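Local atomic coordinates of aminotransferase (Neisseria meningitidis Z2491, PDB entry 3JTX), a protein that probably transfers amino groups between amino acids and keto acids, using pyridoxal 5'-phosphate held covalently on a lysine, as in class I and II aminotransferases. Residues T44-L56 and P281-H295. Numbering follows the deposited sequence.
Sequences TPKVITDALTASL and PVQRASIAAWDDEQH
Ala51 CB meets Ala288 CB at 3.5 Å in the middle of a close-packed antiparallel helix pair of this class I/II aminotransferase: helix 46-54 runs at 149° to the segment 281-291, with an axial approach of 7.6 Å. Small side chains permit that spacing, the CA atoms of Leu52 and Ala285 lying 4.7 Å apart. Ala285 CB touches both the carbonyl oxygen of Ile48 and Leu52 CB, while Ile48 CD1 reaches Ala289 CB at 3.6 Å. Leu52 crosses Pro281 at about a right angle, its CD2 on the proline CB. At this end Ser55 OG, turned back between its own backbone N and carbonyl carbon (chi1 59°), lies 3.5 Å from Arg284 CB and within 3.0 Å of both Ala51 O and Leu52 O. Arg284 bends at chi2, and its guanidinium goes on to salt bridges with Glu58 and Glu70. Thr53 OG1, which takes no part in this packing, is hydrogen-bonded to Thr53 OG1 of the second subunit, placing helix 46-54 at the dimer interface. At the other end Pro45 CG packs obliquely on the His295 ring, 3.6 Å from CD2. Ser247 OG is hydrogen-bonded to NE2 of that ring, and Asp292 OD2 accepts from both His295 N and ND1, the latter bond 2.7 Å long, in the ring plane and on the anti lone pair.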
loop_
_atom_site.group_PDB
_atom_site.type_symbol
_atom_site.label_atom_id
_atom_site.label_comp_id
_atom_site.label_asym_id
_atom_site.label_seq_id
_atom_site.Cartn_x
_atom_site.Cartn_y
_atom_site.Cartn_z
ATOM N N THR A 44 20.186 6.170 8.728
ATOM C CA THR A 44 19.085 5.947 9.660
ATOM C C THR A 44 19.574 6.014 11.101
ATOM O O THR A 44 20.589 5.417 11.429
ATOM C CB THR A 44 18.444 4.574 9.387
ATOM O OG1 THR A 44 17.937 4.560 8.041
ATOM C CG2 THR A 44 17.309 4.282 10.371
ATOM N N PRO A 45 18.856 6.741 11.969
ATOM C CA PRO A 45 19.232 6.833 13.382
ATOM C C PRO A 45 18.911 5.592 14.198
ATOM O O PRO A 45 17.907 4.935 13.964
ATOM C CB PRO A 45 18.384 7.998 13.895
ATOM C CG PRO A 45 17.228 8.051 13.000
ATOM C CD PRO A 45 17.669 7.556 11.666
ATOM N N LYS A 46 19.745 5.338 15.198
ATOM C CA LYS A 46 19.624 4.188 16.072
ATOM C C LYS A 46 18.352 4.190 16.923
ATOM O O LYS A 46 17.838 3.127 17.239
ATOM C CB LYS A 46 20.863 4.090 16.974
ATOM C CG LYS A 46 20.878 2.917 17.946
ATOM C CD LYS A 46 22.272 2.732 18.586
ATOM C CE LYS A 46 22.187 2.131 19.992
ATOM N NZ LYS A 46 21.554 0.794 19.984
ATOM N N VAL A 47 17.851 5.364 17.309
ATOM C CA VAL A 47 16.629 5.420 18.122
ATOM C C VAL A 47 15.450 4.701 17.421
ATOM O O VAL A 47 14.629 4.062 18.075
ATOM C CB VAL A 47 16.231 6.871 18.512
ATOM C CG1 VAL A 47 15.795 7.698 17.298
ATOM C CG2 VAL A 47 15.132 6.852 19.557
ATOM N N ILE A 48 15.402 4.790 16.092
ATOM C CA ILE A 48 14.353 4.157 15.299
ATOM C C ILE A 48 14.612 2.644 15.147
ATOM O O ILE A 48 13.707 1.821 15.360
ATOM C CB ILE A 48 14.210 4.839 13.907
ATOM C CG1 ILE A 48 13.853 6.326 14.060
ATOM C CG2 ILE A 48 13.141 4.133 13.040
ATOM C CD1 ILE A 48 13.726 7.111 12.711
ATOM N N THR A 49 15.844 2.272 14.793
ATOM C CA THR A 49 16.148 0.866 14.535
ATOM C C THR A 49 16.074 0.052 15.825
ATOM O O THR A 49 15.598 -1.075 15.814
ATOM C CB THR A 49 17.505 0.673 13.799
ATOM O OG1 THR A 49 18.548 1.299 14.539
ATOM C CG2 THR A 49 17.459 1.298 12.411
ATOM N N ASP A 50 16.482 0.654 16.943
ATOM C CA ASP A 50 16.317 0.042 18.260
ATOM C C ASP A 50 14.862 -0.342 18.575
ATOM O O ASP A 50 14.612 -1.453 19.045
ATOM C CB ASP A 50 16.791 0.998 19.368
ATOM C CG ASP A 50 18.301 0.992 19.574
ATOM O OD1 ASP A 50 19.004 0.148 18.976
ATOM O OD2 ASP A 50 18.779 1.841 20.366
ATOM N N ALA A 51 13.929 0.589 18.340
ATOM C CA ALA A 51 12.495 0.381 18.634
ATOM C C ALA A 51 11.879 -0.696 17.736
ATOM O O ALA A 51 11.042 -1.496 18.183
ATOM C CB ALA A 51 11.714 1.697 18.482
ATOM N N LEU A 52 12.258 -0.685 16.462
ATOM C CA LEU A 52 11.829 -1.717 15.515
ATOM C C LEU A 52 12.273 -3.112 15.982
ATOM O O LEU A 52 11.429 -3.984 16.200
ATOM C CB LEU A 52 12.340 -1.411 14.098
ATOM C CG LEU A 52 11.409 -1.840 12.944
ATOM C CD1 LEU A 52 11.774 -1.136 11.651
ATOM C CD2 LEU A 52 11.368 -3.319 12.742
ATOM N N THR A 53 13.580 -3.314 16.186
ATOM C CA THR A 53 14.099 -4.601 16.672
ATOM C C THR A 53 13.430 -5.097 17.954
ATOM O O THR A 53 13.109 -6.301 18.073
ATOM C CB THR A 53 15.631 -4.556 16.854
ATOM O OG1 THR A 53 16.231 -4.493 15.562
ATOM C CG2 THR A 53 16.179 -5.795 17.594
ATOM N N ALA A 54 13.221 -4.184 18.904
ATOM C CA ALA A 54 12.645 -4.529 20.199
ATOM C C ALA A 54 11.219 -5.078 20.081
ATOM O O ALA A 54 10.760 -5.794 20.961
ATOM C CB ALA A 54 12.660 -3.325 21.122
ATOM N N SER A 55 10.529 -4.771 18.986
ATOM C CA SER A 55 9.116 -5.108 18.868
ATOM C C SER A 55 8.821 -6.184 17.826
ATOM O O SER A 55 7.671 -6.429 17.497
ATOM C CB SER A 55 8.337 -3.840 18.558
ATOM O OG SER A 55 8.792 -3.262 17.353
ATOM N N LEU A 56 9.853 -6.842 17.320
ATOM C CA LEU A 56 9.670 -7.757 16.155
ATOM C C LEU A 56 8.773 -8.978 16.447
ATOM O O LEU A 56 8.190 -9.533 15.513
ATOM C CB LEU A 56 11.023 -8.211 15.579
ATOM C CG LEU A 56 11.739 -7.163 14.731
ATOM C CD1 LEU A 56 13.109 -7.672 14.323
ATOM C CD2 LEU A 56 10.926 -6.783 13.489
ATOM N N PRO A 281 5.547 -3.556 14.345
ATOM C CA PRO A 281 6.931 -3.084 14.566
ATOM C C PRO A 281 7.294 -1.786 13.840
ATOM O O PRO A 281 8.065 -0.981 14.377
ATOM C CB PRO A 281 7.782 -4.255 14.077
ATOM C CG PRO A 281 6.911 -5.461 14.340
ATOM C CD PRO A 281 5.512 -4.984 13.990
ATOM N N VAL A 282 6.738 -1.556 12.648
ATOM C CA VAL A 282 6.929 -0.269 11.970
ATOM C C VAL A 282 6.215 0.873 12.710
ATOM O O VAL A 282 6.754 1.992 12.809
ATOM C CB VAL A 282 6.486 -0.343 10.506
ATOM C CG1 VAL A 282 6.572 1.024 9.842
ATOM C CG2 VAL A 282 7.367 -1.371 9.754
ATOM N N GLN A 283 5.034 0.590 13.260
ATOM C CA GLN A 283 4.357 1.547 14.122
ATOM C C GLN A 283 5.195 1.912 15.360
ATOM O O GLN A 283 5.281 3.081 15.739
ATOM C CB GLN A 283 2.994 1.033 14.575
ATOM C CG GLN A 283 1.967 0.846 13.446
ATOM C CD GLN A 283 0.567 0.642 14.008
ATOM O OE1 GLN A 283 0.100 1.441 14.829
ATOM N NE2 GLN A 283 -0.115 -0.420 13.556
ATOM N N ARG A 284 5.819 0.908 15.970
ATOM C CA ARG A 284 6.662 1.140 17.143
ATOM C C ARG A 284 7.891 2.009 16.803
ATOM O O ARG A 284 8.242 2.931 17.546
ATOM C CB ARG A 284 7.113 -0.184 17.760
ATOM C CG ARG A 284 5.973 -1.106 18.185
ATOM C CD ARG A 284 5.409 -0.767 19.530
ATOM N NE ARG A 284 4.325 -1.683 19.867
ATOM C CZ ARG A 284 3.262 -1.367 20.594
ATOM N NH1 ARG A 284 3.116 -0.142 21.102
ATOM N NH2 ARG A 284 2.326 -2.279 20.808
ATOM N N ALA A 285 8.552 1.672 15.702
ATOM C CA ALA A 285 9.698 2.432 15.213
ATOM C C ALA A 285 9.276 3.869 14.911
ATOM O O ALA A 285 10.031 4.815 15.163
ATOM C CB ALA A 285 10.267 1.752 13.961
ATOM N N SER A 286 8.052 4.035 14.409
ATOM C CA SER A 286 7.526 5.348 14.046
ATOM C C SER A 286 7.206 6.201 15.268
ATOM O O SER A 286 7.505 7.394 15.282
ATOM C CB SER A 286 6.285 5.205 13.150
ATOM O OG SER A 286 6.605 4.447 11.978
ATOM N N ILE A 287 6.617 5.593 16.295
ATOM C CA ILE A 287 6.417 6.274 17.583
ATOM C C ILE A 287 7.757 6.807 18.107
ATOM O O ILE A 287 7.879 7.994 18.464
ATOM C CB ILE A 287 5.774 5.335 18.630
ATOM C CG1 ILE A 287 4.313 5.049 18.276
ATOM C CG2 ILE A 287 5.824 5.968 20.038
ATOM C CD1 ILE A 287 3.712 3.827 19.005
ATOM N N ALA A 288 8.771 5.944 18.108
ATOM C CA ALA A 288 10.122 6.339 18.520
ATOM C C ALA A 288 10.640 7.522 17.702
ATOM O O ALA A 288 11.262 8.435 18.257
ATOM C CB ALA A 288 11.094 5.155 18.411
ATOM N N ALA A 289 10.387 7.495 16.395
ATOM C CA ALA A 289 10.805 8.562 15.487
ATOM C C ALA A 289 10.108 9.895 15.754
ATOM O O ALA A 289 10.767 10.913 15.900
ATOM C CB ALA A 289 10.577 8.135 14.013
ATOM N N TRP A 290 8.779 9.894 15.798
ATOM C CA TRP A 290 8.025 11.114 16.051
ATOM C C TRP A 290 8.291 11.684 17.445
ATOM O O TRP A 290 8.271 12.903 17.613
ATOM C CB TRP A 290 6.517 10.919 15.823
ATOM C CG TRP A 290 6.115 10.683 14.378
ATOM C CD1 TRP A 290 5.593 9.545 13.859
ATOM C CD2 TRP A 290 6.225 11.605 13.279
ATOM N NE1 TRP A 290 5.361 9.693 12.514
ATOM C CE2 TRP A 290 5.741 10.949 12.133
ATOM C CE3 TRP A 290 6.690 12.915 13.156
ATOM C CZ2 TRP A 290 5.708 11.550 10.880
ATOM C CZ3 TRP A 290 6.645 13.521 11.900
ATOM C CH2 TRP A 290 6.150 12.835 10.782
ATOM N N ASP A 291 8.542 10.816 18.427
ATOM C CA ASP A 291 8.825 11.231 19.804
ATOM C C ASP A 291 10.199 11.882 19.986
ATOM O O ASP A 291 10.391 12.641 20.926
ATOM C CB ASP A 291 8.743 10.026 20.781
ATOM C CG ASP A 291 7.319 9.652 21.162
ATOM O OD1 ASP A 291 6.356 10.386 20.845
ATOM O OD2 ASP A 291 7.148 8.599 21.797
ATOM N N ASP A 292 11.163 11.555 19.134
ATOM C CA ASP A 292 12.527 12.059 19.287
ATOM C C ASP A 292 12.820 13.225 18.353
ATOM O O ASP A 292 12.519 13.163 17.158
ATOM C CB ASP A 292 13.536 10.966 18.992
ATOM C CG ASP A 292 14.956 11.421 19.229
ATOM O OD1 ASP A 292 15.254 11.765 20.379
ATOM O OD2 ASP A 292 15.764 11.468 18.276
ATOM N N GLU A 293 13.430 14.278 18.890
ATOM C CA GLU A 293 13.871 15.394 18.066
ATOM C C GLU A 293 15.388 15.483 17.898
ATOM O O GLU A 293 15.848 16.175 16.988
ATOM C CB GLU A 293 13.326 16.720 18.587
ATOM C CG GLU A 293 11.821 16.853 18.510
ATOM C CD GLU A 293 11.246 16.726 17.095
ATOM O OE1 GLU A 293 11.867 17.189 16.115
ATOM O OE2 GLU A 293 10.139 16.167 16.973
ATOM N N GLN A 294 16.171 14.795 18.739
ATOM C CA GLN A 294 17.623 14.950 18.646
ATOM C C GLN A 294 18.120 14.548 17.271
ATOM O O GLN A 294 18.911 15.264 16.654
ATOM C CB GLN A 294 18.373 14.177 19.739
ATOM C CG GLN A 294 19.854 14.562 19.837
ATOM C CD GLN A 294 20.061 16.069 20.079
ATOM O OE1 GLN A 294 19.541 16.626 21.053
ATOM N NE2 GLN A 294 20.797 16.734 19.171
ATOM N N HIS A 295 17.642 13.413 16.764
ATOM C CA HIS A 295 18.097 12.963 15.453
ATOM C C HIS A 295 17.668 13.935 14.356
ATOM O O HIS A 295 18.342 14.048 13.330
ATOM C CB HIS A 295 17.648 11.530 15.167
ATOM C CG HIS A 295 16.220 11.400 14.729
ATOM N ND1 HIS A 295 15.175 11.311 15.621
ATOM C CD2 HIS A 295 15.672 11.303 13.492
ATOM C CE1 HIS A 295 14.037 11.187 14.952
ATOM N NE2 HIS A 295 14.313 11.173 13.658
#